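Local coordinates for protein amidohydrolase (Pseudomonas aeruginosa, PDB 2I5G) that probably acts as a metal-dependent dipeptidase of the membrane dipeptidase family, built on a TIM-barrel fold, at residues E241-I246 with K309-W315; V176-L182 with G206-T211. The protein carries 2 engineered substitutions. All blocks are in the same frame, centred on the assembly; numbering follows the deposited sequence.

In the fold
Both contacts belong to the barrel of a TIM-barrel protein and share one sheet, in which strands 177-181, 207-210 and 244-246 run parallel in that order. Interaction 2 is the backbone pairing of the first two strands, and interaction 1 lays helix 304-323 against the third; their centres are about 10 Å apart. Strand 207-210 joins them: Val208 N lies 2.8 Å from Ala243 O, and Val210 N lies 2.9 Å from Gly245 O, both probable hydrogen bonds. On the side of the sheet that carries Phe207 the two contacts also pack side chain on side chain, its ring meeting that of Trp315 with the planes at about 50°.

Interaction 1: E241-I246 with K309-W315; sequences EDAIGI and KVMGENW
In this TIM-barrel fold the C-terminal helix 304-323 packs against barrel strand 244-246, and the side chain of Asn314 bridges the helix to the turn that leads into the strand. Its ND2 donates to two main-chain carbonyls: to Glu241 O at 2.7 Å, almost straight (173°) and within the amide plane, and to Ile244 O at 3.0 Å, on a lone pair of that oxygen. An amide suits this buried place because its two N-H groups can serve two carbonyls at once, and the paired bonds fix its rotation. At the more exposed end, Lys309 bends at chi2 (-64°) and chi4 (56°) and brings NZ to 3.2 Å from Asp242 OD2, in a salt bridge. Glu241 OE1 joins the network by a weak bond to the same NZ, within a salt bridge, and has its stronger partner in Arg305. Between the polar ends, Ile244 CG2 meets Val310 CG2 at 3.8 Å, branched side chains filling the strand-helix interface, while helix 225-239 touches Ile244 too. Gly245, without a side chain, leaves room beside the Trp315 ring; its CA also lies 3.6 Å from Val310 O. At the far end, the Trp315 indole turns its edge to the strand, NE1 donating to Ile246 O at 3.0 Å.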
ATOM      1  N   GLU A 241      -2.396  14.487 -33.506  1.00 10.58           N
ATOM      2  CA  GLU A 241      -3.803  14.164 -33.701  1.00 11.99           C
ATOM      3  C   GLU A 241      -4.213  12.718 -33.529  1.00 11.45           C
ATOM      4  O   GLU A 241      -5.393  12.404 -33.631  1.00 12.38           O
ATOM      5  CB  GLU A 241      -4.283  14.653 -35.066  1.00 28.13           C
ATOM      6  CG  GLU A 241      -3.492  14.142 -36.241  1.00 31.61           C
ATOM      7  CD  GLU A 241      -4.119  14.549 -37.556  1.00 34.69           C
ATOM      8  OE1 GLU A 241      -5.134  13.936 -37.938  1.00 36.48           O
ATOM      9  OE2 GLU A 241      -3.608  15.493 -38.197  1.00 36.44           O
ATOM     10  N   ASP A 242      -3.266  11.833 -33.258  1.00 11.03           N
ATOM     11  CA  ASP A 242      -3.616  10.429 -33.086  1.00 10.64           C
ATOM     12  C   ASP A 242      -3.593   9.943 -31.638  1.00  9.08           C
ATOM     13  O   ASP A 242      -4.068   8.846 -31.345  1.00  7.00           O
ATOM     14  CB  ASP A 242      -2.701   9.559 -33.945  1.00 42.29           C
ATOM     15  CG  ASP A 242      -3.067   9.605 -35.423  1.00 48.60           C
ATOM     16  OD1 ASP A 242      -2.272   9.103 -36.245  1.00 52.00           O
ATOM     17  OD2 ASP A 242      -4.153  10.130 -35.760  1.00 50.24           O
ATOM     18  N   ALA A 243      -3.068  10.762 -30.730  1.00 12.60           N
ATOM     19  CA  ALA A 243      -2.990  10.375 -29.326  1.00 11.72           C
ATOM     20  C   ALA A 243      -3.753  11.297 -28.367  1.00 11.67           C
ATOM     21  O   ALA A 243      -3.419  11.381 -27.181  1.00 10.67           O
ATOM     22  CB  ALA A 243      -1.536  10.298 -28.910  1.00 19.35           C
ATOM     23  N   ILE A 244      -4.783  11.973 -28.870  1.00 11.39           N
ATOM     24  CA  ILE A 244      -5.557  12.892 -28.045  1.00 10.20           C
ATOM     25  C   ILE A 244      -7.053  12.571 -28.053  1.00 10.01           C
ATOM     26  O   ILE A 244      -7.600  12.142 -29.062  1.00 10.94           O
ATOM     27  CB  ILE A 244      -5.346  14.347 -28.514  1.00  6.50           C
ATOM     28  CG1 ILE A 244      -5.980  15.315 -27.526  1.00  6.23           C
ATOM     29  CG2 ILE A 244      -5.957  14.547 -29.897  1.00  6.52           C
ATOM     30  CD1 ILE A 244      -5.831  16.759 -27.927  1.00  8.98           C
ATOM     31  N   GLY A 245      -7.705  12.787 -26.916  1.00  9.92           N
ATOM     32  CA  GLY A 245      -9.126  12.516 -26.804  1.00  9.45           C
ATOM     33  C   GLY A 245      -9.765  13.304 -25.675  1.00  9.36           C
ATOM     34  O   GLY A 245      -9.121  14.155 -25.054  1.00  7.14           O
ATOM     35  N   ILE A 246     -11.034  13.013 -25.400  1.00  9.24           N
ATOM     36  CA  ILE A 246     -11.765  13.702 -24.346  1.00 10.85           C
ATOM     37  C   ILE A 246     -11.907  12.895 -23.059  1.00 12.73           C
ATOM     38  O   ILE A 246     -12.110  11.682 -23.096  1.00 13.21           O
ATOM     39  CB  ILE A 246     -13.173  14.100 -24.838  1.00  7.92           C
ATOM     40  CG1 ILE A 246     -13.046  15.178 -25.909  1.00  8.43           C
ATOM     41  CG2 ILE A 246     -14.028  14.609 -23.681  1.00  7.58           C
ATOM     42  CD1 ILE A 246     -12.290  16.415 -25.447  1.00  4.37           C
ATOM     43  N   LYS A 309     -11.657  12.421 -34.669  1.00 26.99           N
ATOM     44  CA  LYS A 309     -10.597  11.852 -33.842  1.00 27.96           C
ATOM     45  C   LYS A 309     -10.772  12.216 -32.379  1.00 28.53           C
ATOM     46  O   LYS A 309     -11.050  11.361 -31.543  1.00 29.42           O
ATOM     47  CB  LYS A 309      -9.225  12.365 -34.286  1.00 24.89           C
ATOM     48  CG  LYS A 309      -8.939  12.266 -35.764  1.00 24.06           C
ATOM     49  CD  LYS A 309      -8.901  10.831 -36.217  1.00 24.92           C
ATOM     50  CE  LYS A 309      -8.063  10.710 -37.472  1.00 25.75           C
ATOM     51  NZ  LYS A 309      -6.694  11.263 -37.254  1.00 25.57           N
ATOM     52  N   VAL A 310     -10.601  13.500 -32.086  1.00 18.03           N
ATOM     53  CA  VAL A 310     -10.696  14.003 -30.729  1.00 18.46           C
ATOM     54  C   VAL A 310     -11.998  13.659 -30.027  1.00 18.33           C
ATOM     55  O   VAL A 310     -12.010  13.462 -28.816  1.00 21.20           O
ATOM     56  CB  VAL A 310     -10.500  15.529 -30.694  1.00 25.17           C
ATOM     57  CG1 VAL A 310     -10.514  16.018 -29.258  1.00 25.69           C
ATOM     58  CG2 VAL A 310      -9.182  15.897 -31.361  1.00 26.72           C
HETATM   59  N   MSE A 311     -13.093  13.568 -30.767  1.00 19.29           N
HETATM   60  CA  MSE A 311     -14.360  13.261 -30.118  1.00 19.36           C
HETATM   61  C   MSE A 311     -14.559  11.792 -29.760  1.00 17.39           C
HETATM   62  O   MSE A 311     -15.398  11.477 -28.912  1.00 16.08           O
HETATM   63  CB  MSE A 311     -15.541  13.765 -30.962  1.00 29.71           C
HETATM   64  CG  MSE A 311     -15.629  15.287 -31.060  1.00 33.32           C
HETATM   65 SE   MSE A 311     -15.483  16.204 -29.341  1.00 40.97          SE
HETATM   66  CE  MSE A 311     -17.142  15.637 -28.529  1.00 36.97           C
ATOM     67  N   GLY A 312     -13.794  10.893 -30.378  1.00 15.44           N
ATOM     68  CA  GLY A 312     -13.965   9.490 -30.051  1.00 14.13           C
ATOM     69  C   GLY A 312     -13.150   8.461 -30.810  1.00 14.49           C
ATOM     70  O   GLY A 312     -12.620   7.529 -30.205  1.00 14.13           O
ATOM     71  N   GLU A 313     -13.049   8.606 -32.128  1.00 15.76           N
ATOM     72  CA  GLU A 313     -12.291   7.650 -32.931  1.00 14.01           C
ATOM     73  C   GLU A 313     -10.949   7.263 -32.322  1.00 13.61           C
ATOM     74  O   GLU A 313     -10.593   6.089 -32.310  1.00 14.31           O
ATOM     75  CB  GLU A 313     -12.073   8.196 -34.343  1.00 21.39           C
ATOM     76  CG  GLU A 313     -13.348   8.288 -35.162  1.00 24.08           C
ATOM     77  CD  GLU A 313     -13.087   8.576 -36.629  1.00 25.20           C
ATOM     78  OE1 GLU A 313     -14.062   8.574 -37.417  1.00 24.10           O
ATOM     79  OE2 GLU A 313     -11.909   8.804 -36.993  1.00 25.90           O
ATOM     80  N   ASN A 314     -10.206   8.242 -31.817  1.00  8.47           N
ATOM     81  CA  ASN A 314      -8.910   7.967 -31.214  1.00  8.82           C
ATOM     82  C   ASN A 314      -9.020   7.047 -29.992  1.00  9.92           C
ATOM     83  O   ASN A 314      -8.190   6.155 -29.802  1.00 10.26           O
ATOM     84  CB  ASN A 314      -8.213   9.278 -30.828  1.00 11.31           C
ATOM     85  CG  ASN A 314      -7.552   9.971 -32.022  1.00 13.79           C
ATOM     86  OD1 ASN A 314      -7.724   9.563 -33.173  1.00 15.48           O
ATOM     87  ND2 ASN A 314      -6.793  11.027 -31.744  1.00 13.64           N
ATOM     88  N   TRP A 315     -10.037   7.259 -29.164  1.00 11.44           N
ATOM     89  CA  TRP A 315     -10.213   6.424 -27.988  1.00 11.22           C
ATOM     90  C   TRP A 315     -10.449   4.989 -28.413  1.00 12.41           C
ATOM     91  O   TRP A 315      -9.910   4.054 -27.818  1.00 13.45           O
ATOM     92  CB  TRP A 315     -11.403   6.896 -27.159  1.00 10.66           C
ATOM     93  CG  TRP A 315     -11.016   7.633 -25.927  1.00 10.04           C
ATOM     94  CD1 TRP A 315     -11.468   8.860 -25.530  1.00  9.93           C
ATOM     95  CD2 TRP A 315     -10.108   7.191 -24.909  1.00  9.68           C
ATOM     96  NE1 TRP A 315     -10.898   9.208 -24.326  1.00  8.28           N
ATOM     97  CE2 TRP A 315     -10.060   8.201 -23.925  1.00  8.59           C
ATOM     98  CE3 TRP A 315      -9.331   6.038 -24.735  1.00 11.06           C
ATOM     99  CZ2 TRP A 315      -9.261   8.092 -22.778  1.00  8.95           C
ATOM    100  CZ3 TRP A 315      -8.536   5.932 -23.596  1.00  9.26           C
ATOM    101  CH2 TRP A 315      -8.510   6.955 -22.634  1.00  8.79           C
TER
HETATM  102  O   HOH W   1     -13.260  11.547 -26.818  1.00  2.53           O

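Interaction 2: V176-L182 with G206-T211; sequences VCYSHCL and GFVGVT
With chi1 near -76°, Leu182 sets CG beside its own backbone N, while Thr211, at chi1 -170°, holds CG2 between its N and carbonyl carbon; Leu182 CG comes against Thr211 CG2, the side chains crossing at about a right angle. Leu182 CD2 also packs on Val210 CG1 at 3.5 Å. Upstream, strands 177-181 and 207-210 pair in parallel as the two strands of a beta-alpha-beta unit whose crossover carries helix 195-203. Phe207 N donates to Val176 O, Tyr178 N to Phe207 O, and Gly209 N to Tyr178 O at 2.9 Å. A beta bulge at Ser179 and His180 then shifts the register by one, and pairing resumes with Cys181 N on Gly209 O at 3.1 Å and Thr211 N on Cys181 O at 3.0 Å. Gly209, with no side chain, lies against this corner, its CA 3.4 Å from Ser179 O in a CA-H...O contact. Tyr178 and Val208 lie side by side on one face, CG2 of the valine at the edge of the ring. The corner also brings Ser179 OG to 2.7 Å from His180 ND1, a hydrogen bond, while His180 NE2 is hydrogen-bonded to His159 NE2. Gripped at both nitrogens, the imidazole is limited in its rotation.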
ATOM      1  N   VAL A 176      -0.543   3.227 -22.608  1.00 14.36           N
ATOM      2  CA  VAL A 176      -1.151   3.617 -21.341  1.00 14.69           C
ATOM      3  C   VAL A 176      -1.782   4.986 -21.591  1.00 14.88           C
ATOM      4  O   VAL A 176      -1.663   5.535 -22.691  1.00 14.68           O
ATOM      5  CB  VAL A 176      -0.118   3.710 -20.207  1.00 13.31           C
ATOM      6  CG1 VAL A 176       0.501   2.333 -19.964  1.00 13.19           C
ATOM      7  CG2 VAL A 176       0.943   4.729 -20.552  1.00 14.02           C
ATOM      8  N   CYS A 177      -2.442   5.555 -20.593  1.00 22.07           N
ATOM      9  CA  CYS A 177      -3.087   6.836 -20.831  1.00 23.14           C
ATOM     10  C   CYS A 177      -3.247   7.721 -19.613  1.00 24.94           C
ATOM     11  O   CYS A 177      -3.068   7.283 -18.474  1.00 23.64           O
ATOM     12  CB  CYS A 177      -4.479   6.597 -21.409  1.00 18.08           C
ATOM     13  SG  CYS A 177      -5.612   5.803 -20.203  1.00 19.31           S
ATOM     14  N   TYR A 178      -3.572   8.980 -19.892  1.00 31.94           N
ATOM     15  CA  TYR A 178      -3.875   9.978 -18.877  1.00 32.39           C
ATOM     16  C   TYR A 178      -5.314  10.290 -19.273  1.00 33.33           C
ATOM     17  O   TYR A 178      -5.580  11.308 -19.913  1.00 36.09           O
ATOM     18  CB  TYR A 178      -3.033  11.246 -19.032  1.00 19.45           C
ATOM     19  CG  TYR A 178      -1.588  11.140 -18.594  1.00 19.50           C
ATOM     20  CD1 TYR A 178      -1.239  10.502 -17.404  1.00 18.94           C
ATOM     21  CD2 TYR A 178      -0.570  11.716 -19.357  1.00 19.07           C
ATOM     22  CE1 TYR A 178       0.090  10.439 -16.983  1.00 17.99           C
ATOM     23  CE2 TYR A 178       0.758  11.660 -18.947  1.00 18.86           C
ATOM     24  CZ  TYR A 178       1.081  11.021 -17.759  1.00 19.69           C
ATOM     25  OH  TYR A 178       2.396  10.971 -17.353  1.00 17.49           O
ATOM     26  N   SER A 179      -6.228   9.385 -18.922  1.00 16.46           N
ATOM     27  CA  SER A 179      -7.644   9.521 -19.253  1.00 12.14           C
ATOM     28  C   SER A 179      -8.197  10.926 -19.076  1.00  9.17           C
ATOM     29  O   SER A 179      -9.029  11.365 -19.866  1.00  7.55           O
ATOM     30  CB  SER A 179      -8.483   8.539 -18.424  1.00 13.35           C
ATOM     31  OG  SER A 179      -8.411   8.835 -17.040  1.00 13.84           O
ATOM     32  N   HIS A 180      -7.741  11.630 -18.045  1.00  7.57           N
ATOM     33  CA  HIS A 180      -8.223  12.981 -17.795  1.00  7.63           C
ATOM     34  C   HIS A 180      -7.206  13.882 -17.099  1.00  8.71           C
ATOM     35  O   HIS A 180      -6.950  13.746 -15.903  1.00  9.54           O
ATOM     36  CB  HIS A 180      -9.527  12.933 -16.980  1.00  7.67           C
ATOM     37  CG  HIS A 180      -9.395  12.274 -15.637  1.00  6.97           C
ATOM     38  ND1 HIS A 180      -9.110  10.934 -15.484  1.00  7.98           N
ATOM     39  CD2 HIS A 180      -9.531  12.773 -14.385  1.00  7.53           C
ATOM     40  CE1 HIS A 180      -9.076  10.637 -14.196  1.00  7.19           C
ATOM     41  NE2 HIS A 180      -9.330  11.734 -13.508  1.00  7.32           N
ATOM     42  N   CYS A 181      -6.627  14.815 -17.847  1.00  1.69           N
ATOM     43  CA  CYS A 181      -5.647  15.733 -17.275  1.00  1.74           C
ATOM     44  C   CYS A 181      -5.542  17.022 -18.083  1.00  1.14           C
ATOM     45  O   CYS A 181      -6.145  17.162 -19.142  1.00  1.14           O
ATOM     46  CB  CYS A 181      -4.278  15.071 -17.220  1.00 24.38           C
ATOM     47  SG  CYS A 181      -3.614  14.776 -18.859  1.00 31.67           S
ATOM     48  N   LEU A 182      -4.768  17.964 -17.567  1.00  8.80           N
ATOM     49  CA  LEU A 182      -4.581  19.242 -18.223  1.00  7.62           C
ATOM     50  C   LEU A 182      -3.114  19.633 -18.210  1.00  7.43           C
ATOM     51  O   LEU A 182      -2.357  19.200 -17.345  1.00  7.58           O
ATOM     52  CB  LEU A 182      -5.420  20.309 -17.530  1.00  9.30           C
ATOM     53  CG  LEU A 182      -6.908  20.238 -17.861  1.00 11.16           C
ATOM     54  CD1 LEU A 182      -7.689  21.240 -17.014  1.00 12.30           C
ATOM     55  CD2 LEU A 182      -7.089  20.524 -19.344  1.00 11.86           C
ATOM     56  N   GLY A 206       1.600   6.390 -26.278  1.00 15.68           N
ATOM     57  CA  GLY A 206       0.561   6.660 -25.299  1.00 15.09           C
ATOM     58  C   GLY A 206      -0.618   7.472 -25.804  1.00 15.48           C
ATOM     59  O   GLY A 206      -0.637   7.936 -26.950  1.00 14.89           O
ATOM     60  N   PHE A 207      -1.609   7.650 -24.935  1.00 11.02           N
ATOM     61  CA  PHE A 207      -2.814   8.391 -25.278  1.00  9.27           C
ATOM     62  C   PHE A 207      -3.077   9.428 -24.198  1.00  8.25           C
ATOM     63  O   PHE A 207      -2.678   9.246 -23.048  1.00 10.39           O
ATOM     64  CB  PHE A 207      -3.999   7.424 -25.369  1.00  9.91           C
ATOM     65  CG  PHE A 207      -5.249   8.045 -25.912  1.00 10.41           C
ATOM     66  CD1 PHE A 207      -5.359   8.349 -27.266  1.00 11.03           C
ATOM     67  CD2 PHE A 207      -6.304   8.365 -25.064  1.00 10.79           C
ATOM     68  CE1 PHE A 207      -6.503   8.964 -27.764  1.00 12.73           C
ATOM     69  CE2 PHE A 207      -7.447   8.980 -25.552  1.00 11.92           C
ATOM     70  CZ  PHE A 207      -7.550   9.282 -26.900  1.00 12.86           C
ATOM     71  N   VAL A 208      -3.748  10.516 -24.559  1.00  6.09           N
ATOM     72  CA  VAL A 208      -4.046  11.567 -23.590  1.00  5.49           C
ATOM     73  C   VAL A 208      -5.442  12.154 -23.734  1.00  5.75           C
ATOM     74  O   VAL A 208      -5.768  12.752 -24.756  1.00  5.33           O
ATOM     75  CB  VAL A 208      -3.057  12.742 -23.702  1.00  9.16           C
ATOM     76  CG1 VAL A 208      -3.495  13.877 -22.768  1.00  7.72           C
ATOM     77  CG2 VAL A 208      -1.641  12.270 -23.380  1.00  8.53           C
ATOM     78  N   GLY A 209      -6.260  11.981 -22.700  1.00 14.26           N
ATOM     79  CA  GLY A 209      -7.601  12.536 -22.713  1.00 13.31           C
ATOM     80  C   GLY A 209      -7.569  13.845 -21.934  1.00 14.30           C
ATOM     81  O   GLY A 209      -7.228  13.858 -20.747  1.00 13.65           O
ATOM     82  N   VAL A 210      -7.904  14.951 -22.598  1.00 10.75           N
ATOM     83  CA  VAL A 210      -7.897  16.260 -21.953  1.00 10.86           C
ATOM     84  C   VAL A 210      -9.173  16.461 -21.152  1.00 13.30           C
ATOM     85  O   VAL A 210     -10.269  16.182 -21.637  1.00 12.38           O
ATOM     86  CB  VAL A 210      -7.772  17.392 -22.985  1.00  2.48           C
ATOM     87  CG1 VAL A 210      -7.594  18.717 -22.282  1.00  1.15           C
ATOM     88  CG2 VAL A 210      -6.599  17.125 -23.905  1.00  2.07           C
ATOM     89  N   THR A 211      -9.019  16.944 -19.922  1.00 17.98           N
ATOM     90  CA  THR A 211     -10.150  17.176 -19.029  1.00 20.18           C
ATOM     91  C   THR A 211     -10.523  18.656 -18.950  1.00 21.96           C
ATOM     92  O   THR A 211      -9.841  19.508 -19.518  1.00 21.16           O
ATOM     93  CB  THR A 211      -9.839  16.671 -17.604  1.00 22.96           C
ATOM     94  OG1 THR A 211     -11.036  16.703 -16.818  1.00 24.37           O
ATOM     95  CG2 THR A 211      -8.777  17.550 -16.941  1.00 21.46           C
TER